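Local coordinates for protein cellulase, glycosyl hydrolase family 5, TPS linker, domain X (Spirochaeta thermophila, PDB 5E9P) that probably binds crystalline cellulose, and also xylan, through a type A carbohydrate-binding module of family 64, at residues E3-L9 / Y20-F26; L45-G49 / I62-S66. One frame throughout, in Å; residues are numbered along the deposited sequence. Where two conformers were deposited one is given.

Contact 1 of 2, residues E3-L9 / Y20-F26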
ATOM      1  N   GLU A   3      -6.662  -0.011  13.707  1.00 27.29           N
ATOM      2  CA  GLU A   3      -7.787  -0.826  13.266  1.00 27.45           C
ATOM      3  C   GLU A   3      -7.856  -0.724  11.695  1.00 18.28           C
ATOM      4  O   GLU A   3      -7.978   0.363  11.197  1.00 21.60           O
ATOM      5  CB  GLU A   3      -9.081  -0.347  13.888  0.50158.42           C
ATOM      6  CG  GLU A   3     -10.231  -1.266  13.464  0.50135.67           C
ATOM      7  CD  GLU A   3     -11.471  -0.977  14.273  0.50 82.04           C
ATOM      8  OE1 GLU A   3     -11.517  -0.009  15.057  0.50 66.96           O
ATOM      9  OE2 GLU A   3     -12.422  -1.744  14.128  0.50 72.70           O
ATOM     10  N   TYR A   4      -7.725  -1.888  11.034  1.00 15.40           N
ATOM     11  CA  TYR A   4      -7.644  -1.885   9.580  1.00 12.27           C
ATOM     12  C   TYR A   4      -9.055  -1.930   8.956  1.00 13.35           C
ATOM     13  O   TYR A   4      -9.937  -2.612   9.461  1.00 18.45           O
ATOM     14  CB  TYR A   4      -6.826  -3.050   9.050  1.00 12.05           C
ATOM     15  CG  TYR A   4      -5.327  -2.801   9.205  1.00 10.60           C
ATOM     16  CD1 TYR A   4      -4.693  -2.932  10.415  1.00 11.01           C
ATOM     17  CD2 TYR A   4      -4.581  -2.426   8.116  1.00  9.81           C
ATOM     18  CE1 TYR A   4      -3.386  -2.641  10.526  1.00 11.33           C
ATOM     19  CE2 TYR A   4      -3.250  -2.101   8.214  1.00  9.88           C
ATOM     20  CZ  TYR A   4      -2.637  -2.254   9.439  1.00 10.52           C
ATOM     21  OH  TYR A   4      -1.302  -1.986   9.544  1.00 11.55           O
ATOM     22  N   THR A   5      -9.194  -1.183   7.885  1.00 10.45           N
ATOM     23  CA  THR A   5     -10.357  -1.198   7.048  1.00 11.30           C
ATOM     24  C   THR A   5     -10.008  -1.915   5.775  1.00  9.14           C
ATOM     25  O   THR A   5      -8.936  -1.650   5.164  1.00  9.97           O
ATOM     26  CB  THR A   5     -10.770   0.352   6.681  1.00 12.87           C
ATOM     27  OG1 THR A   5     -11.153   0.974   7.933  1.00 16.62           O
ATOM     28  CG2 THR A   5     -11.819   0.382   5.754  1.00 17.17           C
ATOM     29  N   GLU A   6     -10.866  -2.789   5.311  1.00  9.39           N
ATOM     30  CA  GLU A   6     -10.626  -3.536   4.105  1.00  8.92           C
ATOM     31  C   GLU A   6     -10.843  -2.629   2.879  1.00  8.72           C
ATOM     32  O   GLU A   6     -11.746  -1.792   2.888  1.00  9.22           O
ATOM     33  CB  GLU A   6     -11.509  -4.756   4.073  1.00 11.86           C
ATOM     34  CG  GLU A   6     -11.088  -5.737   3.002  1.00 12.00           C
ATOM     35  CD  GLU A   6     -11.473  -7.185   3.233  1.00 15.58           C
ATOM     36  OE1 GLU A   6     -12.157  -7.460   4.264  1.00 21.03           O
ATOM     37  OE2 GLU A   6     -11.171  -8.007   2.393  1.00 17.16           O
ATOM     38  N   ILE A   7      -9.992  -2.834   1.869  1.00  8.02           N
ATOM     39  CA  ILE A   7     -10.071  -2.113   0.610  1.00  7.87           C
ATOM     40  C   ILE A   7     -10.053  -3.092  -0.545  1.00  8.63           C
ATOM     41  O   ILE A   7      -9.566  -4.233  -0.416  1.00  9.81           O
ATOM     42  CB  ILE A   7      -8.945  -1.056   0.460  1.00  7.72           C
ATOM     43  CG1 ILE A   7      -7.541  -1.713   0.438  1.00  7.56           C
ATOM     44  CG2 ILE A   7      -9.056  -0.010   1.534  1.00  8.18           C
ATOM     45  CD1 ILE A   7      -6.424  -0.807  -0.047  1.00  8.02           C
ATOM     46  N   ALA A   8     -10.534  -2.617  -1.684  1.00  8.88           N
ATOM     47  CA  ALA A   8     -10.466  -3.294  -2.968  1.00 10.05           C
ATOM     48  C   ALA A   8      -9.393  -2.655  -3.843  1.00  8.70           C
ATOM     49  O   ALA A   8      -9.071  -1.487  -3.673  1.00  8.98           O
ATOM     50  CB  ALA A   8     -11.796  -3.228  -3.687  1.00 12.36           C
ATOM     51  N   LEU A   9      -8.884  -3.470  -4.784  1.00  9.13           N
ATOM     52  CA  LEU A   9      -7.943  -2.964  -5.787  1.00  9.13           C
ATOM     53  C   LEU A   9      -8.627  -3.001  -7.130  1.00 10.10           C
ATOM     54  O   LEU A   9      -9.405  -3.928  -7.400  1.00 11.98           O
ATOM     55  CB  LEU A   9      -6.678  -3.818  -5.844  1.00 10.14           C
ATOM     56  CG  LEU A   9      -5.958  -3.930  -4.473  1.00 10.87           C
ATOM     57  CD1 LEU A   9      -4.652  -4.704  -4.681  1.00 12.93           C
ATOM     58  CD2 LEU A   9      -5.715  -2.587  -3.868  1.00  9.88           C
ATOM     59  N   TYR A  20      -5.067   2.864   7.942  1.00  8.96           N
ATOM     60  CA  TYR A  20      -4.728   1.446   8.020  1.00  8.38           C
ATOM     61  C   TYR A  20      -5.711   0.704   7.095  1.00  7.98           C
ATOM     62  O   TYR A  20      -6.890   0.574   7.425  1.00  9.57           O
ATOM     63  CB  TYR A  20      -4.864   0.948   9.460  1.00  9.93           C
ATOM     64  CG  TYR A  20      -3.948   1.627  10.432  1.00 11.91           C
ATOM     65  CD1 TYR A  20      -4.276   2.746  11.102  1.00 14.66           C
ATOM     66  CD2 TYR A  20      -2.689   1.096  10.723  1.00 13.28           C
ATOM     67  CE1 TYR A  20      -3.401   3.357  12.085  1.00 16.19           C
ATOM     68  CE2 TYR A  20      -1.814   1.567  11.651  1.00 16.26           C
ATOM     69  CZ  TYR A  20      -2.174   2.734  12.283  1.00 17.60           C
ATOM     70  OH  TYR A  20      -1.363   3.309  13.275  1.00 25.70           O
ATOM     71  N   TRP A  21      -5.179   0.232   5.966  1.00  6.97           N
ATOM     72  CA  TRP A  21      -5.968  -0.448   4.940  1.00  6.90           C
ATOM     73  C   TRP A  21      -5.453  -1.866   4.774  1.00  6.62           C
ATOM     74  O   TRP A  21      -4.249  -2.069   4.746  1.00  7.58           O
ATOM     75  CB  TRP A  21      -5.876   0.273   3.604  1.00  6.95           C
ATOM     76  CG  TRP A  21      -6.318   1.705   3.612  1.00  6.97           C
ATOM     77  CD1 TRP A  21      -7.499   2.212   4.041  1.00  8.05           C
ATOM     78  CD2 TRP A  21      -5.585   2.817   3.111  1.00  7.35           C
ATOM     79  NE1 TRP A  21      -7.533   3.579   3.821  1.00  8.66           N
ATOM     80  CE2 TRP A  21      -6.374   3.955   3.247  1.00  7.78           C
ATOM     81  CE3 TRP A  21      -4.319   2.972   2.552  1.00  8.12           C
ATOM     82  CZ2 TRP A  21      -5.917   5.250   2.835  1.00  9.00           C
ATOM     83  CZ3 TRP A  21      -3.902   4.211   2.146  1.00  8.98           C
ATOM     84  CH2 TRP A  21      -4.669   5.311   2.289  1.00  9.52           C
ATOM     85  N   LYS A  22      -6.351  -2.836   4.572  1.00  7.24           N
ATOM     86  CA  LYS A  22      -5.916  -4.202   4.314  1.00  7.91           C
ATOM     87  C   LYS A  22      -6.621  -4.756   3.108  1.00  7.40           C
ATOM     88  O   LYS A  22      -7.802  -4.398   2.836  1.00  8.29           O
ATOM     89  CB  LYS A  22      -6.093  -5.082   5.519  1.00  9.32           C
ATOM     90  CG  LYS A  22      -7.527  -5.358   5.875  1.00 11.15           C
ATOM     91  CD  LYS A  22      -7.634  -6.296   7.098  1.00 14.45           C
ATOM     92  CE  LYS A  22      -9.087  -6.523   7.404  1.00 25.01           C
ATOM     93  NZ  LYS A  22      -9.254  -7.479   8.542  1.00 40.76           N
ATOM     94  N   THR A  23      -5.957  -5.644   2.373  1.00  7.44           N
ATOM     95  CA  THR A  23      -6.568  -6.290   1.222  1.00  7.84           C
ATOM     96  C   THR A  23      -5.916  -7.642   1.040  1.00  7.67           C
ATOM     97  O   THR A  23      -4.754  -7.833   1.380  1.00  7.94           O
ATOM     98  CB  THR A  23      -6.349  -5.426  -0.059  1.00  9.13           C
ATOM     99  OG1 THR A  23      -6.988  -6.004  -1.169  1.00 13.80           O
ATOM    100  CG2 THR A  23      -4.930  -5.167  -0.382  1.00  8.50           C
ATOM    101  N   ASP A  24      -6.644  -8.554   0.412  1.00  8.52           N
ATOM    102  CA  ASP A  24      -6.091  -9.807   0.005  1.00  9.52           C
ATOM    103  C   ASP A  24      -5.938  -9.902  -1.526  1.00  9.67           C
ATOM    104  O   ASP A  24      -5.746 -11.010  -2.042  1.00 10.98           O
ATOM    105  CB  ASP A  24      -6.891 -11.013   0.561  1.00 11.81           C
ATOM    106  CG  ASP A  24      -8.327 -11.071  -0.036  1.00 13.48           C
ATOM    107  OD1 ASP A  24      -8.680 -10.272  -0.876  1.00 14.93           O
ATOM    108  OD2 ASP A  24      -9.093 -11.948   0.404  1.00 23.87           O
ATOM    109  N   GLN A  25      -5.893  -8.762  -2.204  1.00  9.85           N
ATOM    110  CA  GLN A  25      -6.016  -8.728  -3.680  1.00 10.88           C
ATOM    111  C   GLN A  25      -4.710  -8.396  -4.397  1.00  9.18           C
ATOM    112  O   GLN A  25      -4.738  -8.196  -5.605  1.00  9.87           O
ATOM    113  CB  GLN A  25      -7.161  -7.744  -4.079  1.00 13.88           C
ATOM    114  CG  GLN A  25      -8.552  -8.047  -3.597  1.00 15.10           C
ATOM    115  CD  GLN A  25      -9.621  -7.043  -4.117  1.00 14.61           C
ATOM    116  OE1 GLN A  25      -9.524  -6.211  -4.979  1.00 15.50           O
ATOM    117  NE2 GLN A  25     -10.770  -7.223  -3.550  1.00 17.73           N
ATOM    118  N   PHE A  26      -3.575  -8.279  -3.708  1.00  8.15           N
ATOM    119  CA  PHE A  26      -2.330  -7.969  -4.421  1.00  8.07           C
ATOM    120  C   PHE A  26      -2.002  -9.019  -5.446  1.00  8.30           C
ATOM    121  O   PHE A  26      -2.274 -10.220  -5.308  1.00  9.12           O
ATOM    122  CB  PHE A  26      -1.125  -7.913  -3.466  1.00  7.69           C
ATOM    123  CG  PHE A  26      -0.861  -6.589  -2.814  1.00  6.99           C
ATOM    124  CD1 PHE A  26      -1.863  -5.758  -2.377  1.00  8.35           C
ATOM    125  CD2 PHE A  26       0.442  -6.151  -2.601  1.00  7.93           C
ATOM    126  CE1 PHE A  26      -1.585  -4.530  -1.772  1.00  8.76           C
ATOM    127  CE2 PHE A  26       0.713  -4.953  -2.018  1.00  8.90           C
ATOM    128  CZ  PHE A  26      -0.305  -4.131  -1.603  1.00  9.15           C
TER
HETATM  129  O   HOH W   1      -9.211   1.771   9.616  1.00 27.42           O
HETATM  130  O   HOH W   2      -9.638  -5.398  10.375  1.00 28.08           O
HETATM  131  O   HOH W   3      -9.586  -7.246   0.244  1.00 18.71           O
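Parallel edge-strand pairing in the mixed sheet of the jelly roll joins T5 and E6 to W21 and K22. T5 N donates to Y20 O (2.9 Å), K22 N to T5 O, and I7 N to K22 O. Y20 CB lies over the centre of the Y4 ring, 3.6 Å from its centroid, a CH-pi contact. The Y20 ring turns its edge to the Y4 face in a T-shaped pair, planes at 73°. With CG beside its backbone N (chi1 -62°), Y20 brings CD2 to 3.6 Å from Y4 CZ. W21 O is 3.4 Å from Y4 CD2, at the ring edge. K22's aliphatic chain passes alongside, its CD 3.9 Å from Y4 CB. A serine replacing Y4 would probably leave the edge of Y20 with no ring face to meet and open a gap beside K22. I7 CG2 touches W21 CD1 (3.7 Å). Beyond the strand ends, L9 N donates to Q25 OE1 (2.8 Å) from above the amide plane. Q25 N donates to T23 OG1, an ST turn. Water 2 links Y4 O to K22 NZ; E6 OE2 is hydrogen-bonded to Y69 OH. This is the one parallel strand pair in an otherwise antiparallel jelly-roll sheet.

Contact 2 of 2, residues L45-G49 / I62-S66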
ATOM      1  N   LEU A  45       4.760   4.786   4.206  1.00  7.54           N
ATOM      2  CA  LEU A  45       3.896   3.754   3.608  1.00  7.29           C
ATOM      3  C   LEU A  45       4.601   2.438   3.920  1.00  7.72           C
ATOM      4  O   LEU A  45       5.625   2.156   3.308  1.00 10.17           O
ATOM      5  CB  LEU A  45       3.688   3.918   2.121  1.00  7.09           C
ATOM      6  CG  LEU A  45       2.551   3.015   1.570  1.00  7.21           C
ATOM      7  CD1 LEU A  45       1.192   3.486   2.015  1.00  8.39           C
ATOM      8  CD2 LEU A  45       2.632   2.958   0.063  1.00  8.56           C
ATOM      9  N   GLU A  46       4.060   1.697   4.894  1.00  7.23           N
ATOM     10  CA  GLU A  46       4.651   0.403   5.202  1.00  8.13           C
ATOM     11  C   GLU A  46       3.651  -0.678   4.878  1.00  6.93           C
ATOM     12  O   GLU A  46       2.448  -0.512   5.161  1.00  7.98           O
ATOM     13  CB  GLU A  46       5.217   0.340   6.583  1.00 10.32           C
ATOM     14  CG  GLU A  46       4.257   0.638   7.634  1.00 10.04           C
ATOM     15  CD  GLU A  46       4.788   0.627   9.087  1.00 11.38           C
ATOM     16  OE1 GLU A  46       5.976   0.337   9.281  1.00 13.26           O
ATOM     17  OE2 GLU A  46       3.952   0.846  10.032  1.00 12.26           O
ATOM     18  N   ILE A  47       4.123  -1.740   4.275  1.00  6.59           N
ATOM     19  CA  ILE A  47       3.267  -2.832   3.845  1.00  6.63           C
ATOM     20  C   ILE A  47       3.874  -4.118   4.394  1.00  6.78           C
ATOM     21  O   ILE A  47       5.009  -4.457   4.063  1.00  7.83           O
ATOM     22  CB  ILE A  47       3.056  -2.885   2.315  1.00  7.04           C
ATOM     23  CG1 ILE A  47       2.591  -1.519   1.811  1.00  7.67           C
ATOM     24  CG2 ILE A  47       2.062  -4.001   2.034  1.00  7.87           C
ATOM     25  CD1 ILE A  47       2.477  -1.438   0.294  1.00  8.95           C
ATOM     26  N   ASN A  48       3.105  -4.815   5.225  1.00  6.97           N
ATOM     27  CA  ASN A  48       3.584  -6.063   5.793  1.00  7.80           C
ATOM     28  C   ASN A  48       4.972  -5.932   6.405  1.00  8.78           C
ATOM     29  O   ASN A  48       5.793  -6.829   6.301  1.00 10.03           O
ATOM     30  CB  ASN A  48       3.475  -7.232   4.831  1.00  8.35           C
ATOM     31  CG  ASN A  48       2.027  -7.604   4.592  1.00  7.99           C
ATOM     32  OD1 ASN A  48       1.134  -7.112   5.288  1.00  7.95           O
ATOM     33  ND2 ASN A  48       1.776  -8.505   3.638  1.00  8.58           N
ATOM     34  N   GLY A  49       5.194  -4.816   7.109  1.00  8.86           N
ATOM     35  CA  GLY A  49       6.410  -4.638   7.887  1.00 10.59           C
ATOM     36  C   GLY A  49       7.588  -4.053   7.159  1.00 11.49           C
ATOM     37  O   GLY A  49       8.629  -3.872   7.790  1.00 17.79           O
ATOM     38  N   ILE A  62       6.137  -8.078  -2.797  1.00  8.36           N
ATOM     39  CA  ILE A  62       5.696  -7.917  -1.411  1.00  8.81           C
ATOM     40  C   ILE A  62       4.917  -9.170  -1.032  1.00  8.69           C
ATOM     41  O   ILE A  62       3.769  -9.326  -1.457  1.00  8.64           O
ATOM     42  CB  ILE A  62       4.819  -6.658  -1.238  1.00  8.84           C
ATOM     43  CG1 ILE A  62       5.549  -5.420  -1.816  1.00  9.90           C
ATOM     44  CG2 ILE A  62       4.464  -6.516   0.225  1.00  9.83           C
ATOM     45  CD1 ILE A  62       4.712  -4.168  -1.763  1.00 10.74           C
ATOM     46  N   PRO A  63       5.465 -10.066  -0.227  1.00  9.52           N
ATOM     47  CA  PRO A  63       4.727 -11.261   0.139  1.00 10.05           C
ATOM     48  C   PRO A  63       3.530 -10.942   1.037  1.00  8.81           C
ATOM     49  O   PRO A  63       3.567 -10.045   1.884  1.00  9.40           O
ATOM     50  CB  PRO A  63       5.730 -12.148   0.882  1.00 11.86           C
ATOM     51  CG  PRO A  63       7.061 -11.660   0.459  1.00 15.78           C
ATOM     52  CD  PRO A  63       6.849 -10.140   0.249  1.00 11.70           C
ATOM     53  N   ALA A  64       2.480 -11.755   0.909  1.00  8.78           N
ATOM     54  CA  ALA A  64       1.369 -11.702   1.842  1.00  9.18           C
ATOM     55  C   ALA A  64       1.812 -12.003   3.257  1.00  9.98           C
ATOM     56  O   ALA A  64       2.840 -12.728   3.468  1.00 11.56           O
ATOM     57  CB  ALA A  64       0.293 -12.685   1.487  1.00 10.38           C
ATOM     58  N   ALA A  65       1.072 -11.555   4.233  1.00  9.19           N
ATOM     59  CA  ALA A  65       1.249 -11.945   5.596  1.00 10.21           C
ATOM     60  C   ALA A  65       0.823 -13.414   5.758  1.00 11.05           C
ATOM     61  O   ALA A  65       0.209 -13.999   4.883  1.00 11.33           O
ATOM     62  CB  ALA A  65       0.425 -11.061   6.490  1.00 10.22           C
ATOM     63  N   SER A  66       1.131 -13.978   6.914  0.50 12.56           N
ATOM     64  CA  SER A  66       0.760 -15.358   7.116  0.50 13.66           C
ATOM     65  C   SER A  66      -0.749 -15.619   6.916  0.50 16.70           C
ATOM     66  O   SER A  66      -1.123 -16.703   6.462  0.50 16.91           O
ATOM     67  CB  SER A  66       1.163 -15.742   8.532  0.50 15.21           C
ATOM     68  OG  SER A  66       0.824 -17.052   8.806  0.50 21.04           O
TER
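N48 sits at the tip of a beta hairpin and reaches across to the loop at P63-A65. Its CG lies beside the backbone N and anti to the carbonyl carbon (chi1 -69°), which points the amide at that loop. CB comes first, 4.1 Å from P63 O. CG carries the flat amide on towards the same carbonyl. ND2 makes the bond, donating to P63 O at 2.9 Å with an N-H...O angle of 162°. P63 O lies almost in the amide plane of N48, and ND2 approaches in the carbonyl plane, on a lone pair. ND2 also donates to Y69 O, so two carbonyls share its two hydrogens. OD1 accepts from Y71 N. The amide is therefore gripped at both ends and its rotation is fixed. A65 N is 3.2 Å from ND2, but both are donors and no bond forms. A65 CB packs against the amide, 4.1 Å from ND2.

Next to this polar grip, I47 and I62 meet through methyl groups. Their side chains cross at about a right angle, with I47 CG2 3.9 Å from I62 CG2. I62 also touches F26 and Y52, and its carbonyl O accepts from W70 NE1.

N48 and G49 both have positive phi. At G49 a CB would press on the carbonyl O of N48. These two residues are the corner of a type I' turn, which closes the tight two-residue hairpin between strands 44-47 and 50-51.

Both contacts reach the same mixed sheet, contact 1 through two strands and contact 2 through one strand and a loop. Contact 1 adds strand 5-6 at one outer edge; contact 2 fastens the hairpin turn near the other to a loop. Each is partly buried; in contact 2 the isoleucines are the buried side and the asparagine lies nearer the surface. Contact 1 is the larger, with backbone bonds, an aromatic pair and bridging waters. Contact 2 is small: one asparagine amide and an isoleucine pair do the work, with no strand pairing. The two meet directly, F26 CE2 lying 4.1 Å from I62 CD1. Strand 70-76 stands between their main strands, 17-23 and 44-47.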